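Local atomic coordinates of acylneuraminate lyase (Mycoplasma synoviae, PDB entry 4N4P), a protein that is an acylneuraminate lyase of the dihydrodipicolinate synthetase family, a group of enzymes built on a TIM barrel. Residues Asn34-Val37 against Glu38-Val42. Residues are numbered along the deposited sequence; the frame is centred on the assembly and turned at random.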
# COMPACT_ATOMS: atom_id res chain seq x y z
N ASN A 34 14.15 26.34 28.51
CA ASN A 34 15.51 26.53 29.03
C ASN A 34 16.40 25.31 28.82
O ASN A 34 17.57 25.45 28.51
CB ASN A 34 15.50 26.92 30.51
CG ASN A 34 14.87 28.29 30.78
OD1 ASN A 34 14.70 29.13 29.90
ND2 ASN A 34 14.54 28.52 32.06
N PHE A 35 15.85 24.11 29.04
CA PHE A 35 16.60 22.88 28.85
C PHE A 35 17.08 22.78 27.38
O PHE A 35 18.27 22.51 27.11
CB PHE A 35 15.72 21.67 29.22
CG PHE A 35 16.35 20.33 28.97
CD1 PHE A 35 17.38 19.87 29.78
CD2 PHE A 35 15.88 19.52 27.93
CE1 PHE A 35 17.95 18.60 29.56
CE2 PHE A 35 16.43 18.27 27.70
CZ PHE A 35 17.46 17.81 28.52
N LEU A 36 16.19 23.08 26.45
CA LEU A 36 16.52 22.99 25.02
C LEU A 36 17.59 24.02 24.63
O LEU A 36 18.57 23.70 23.94
CB LEU A 36 15.26 23.18 24.17
CG LEU A 36 14.21 22.08 24.37
CD1 LEU A 36 12.97 22.31 23.49
CD2 LEU A 36 14.86 20.72 24.07
N VAL A 37 17.41 25.25 25.09
CA VAL A 37 18.36 26.32 24.78
C VAL A 37 19.69 26.09 25.49
O VAL A 37 20.74 26.18 24.87
CB VAL A 37 17.78 27.70 25.18
CG1 VAL A 37 18.84 28.84 24.99
CG2 VAL A 37 16.48 28.00 24.38
N GLU A 38 19.64 25.79 26.79
CA GLU A 38 20.87 25.87 27.61
C GLU A 38 21.63 24.57 27.72
O GLU A 38 22.85 24.57 27.82
CB GLU A 38 20.53 26.39 29.02
CG GLU A 38 19.86 27.75 29.00
CD GLU A 38 19.09 28.08 30.29
OE1 GLU A 38 19.33 27.43 31.34
OE2 GLU A 38 18.23 28.97 30.25
N LYS A 39 20.90 23.44 27.70
CA LYS A 39 21.53 22.13 27.88
C LYS A 39 21.64 21.38 26.56
O LYS A 39 22.68 20.80 26.27
CB LYS A 39 20.75 21.25 28.88
CG LYS A 39 20.78 21.79 30.32
CD LYS A 39 22.21 21.81 30.87
CE LYS A 39 22.20 22.22 32.34
NZ LYS A 39 22.00 23.67 32.45
N GLN A 40 20.56 21.36 25.79
CA GLN A 40 20.68 20.77 24.45
C GLN A 40 21.41 21.68 23.47
O GLN A 40 21.93 21.22 22.44
CB GLN A 40 19.31 20.36 23.91
CG GLN A 40 18.61 19.34 24.82
CD GLN A 40 19.36 18.04 24.86
OE1 GLN A 40 19.69 17.47 23.80
NE2 GLN A 40 19.65 17.55 26.06
N LYS A 41 21.45 22.98 23.78
CA LYS A 41 22.13 23.96 22.92
C LYS A 41 21.62 23.95 21.49
O LYS A 41 22.41 23.94 20.53
CB LYS A 41 23.66 23.72 22.93
CG LYS A 41 24.31 23.75 24.32
CD LYS A 41 24.83 25.13 24.68
CE LYS A 41 25.49 25.15 26.08
NZ LYS A 41 26.75 24.34 26.12
N VAL A 42 20.29 23.95 21.34
CA VAL A 42 19.67 23.86 20.02
C VAL A 42 19.75 25.21 19.29
O VAL A 42 19.98 26.27 19.90
CB VAL A 42 18.18 23.40 20.12
CG1 VAL A 42 18.10 22.04 20.79
CG2 VAL A 42 17.34 24.42 20.92
O HOH W 1 21.05 27.26 22.18
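Gln40 folds back along the Phe35 ring. Its CB sits 3.4 Å from Leu36 O; CG passes CE2 of Phe35 at 3.8 Å and CD2 of Leu36 at 4.1 Å. Because the chain bends at chi2 (-65°), the amide is brought to the far end of the ring, where NE2 comes 3.3 Å from Phe35 CZ with the two planes 38° apart, an oblique approach. OE1 is hydrogen-bonded to the backbone N of Ala216. Lys39 CB and CG approach the same ring obliquely at CD1. Here helix 26-39 of the TIM barrel runs out toward strand 44-47, and the backbone widens into a pi-type turn: Phe35 O accepts both Lys39 N and, as an i+5 bond nearly in line with its C=O, Gln40 N. Lys41, with positive phi (56°), then turns the chain out of the helix, and Val42 N reaches back to Leu36 O (3.1 Å), an i+6 bond. Leu36 CB meets Val42 CG2 at 4.1 Å across this turn. A water donates to Val37 O and Val42 O, bridging the turn. One turn back, Glu38 lies alongside Asn34, OE2 being 3.4 Å from Asn34 CB; Arg76 salt-bridges that oxygen and hydrogen-bonds Asn34 OD1.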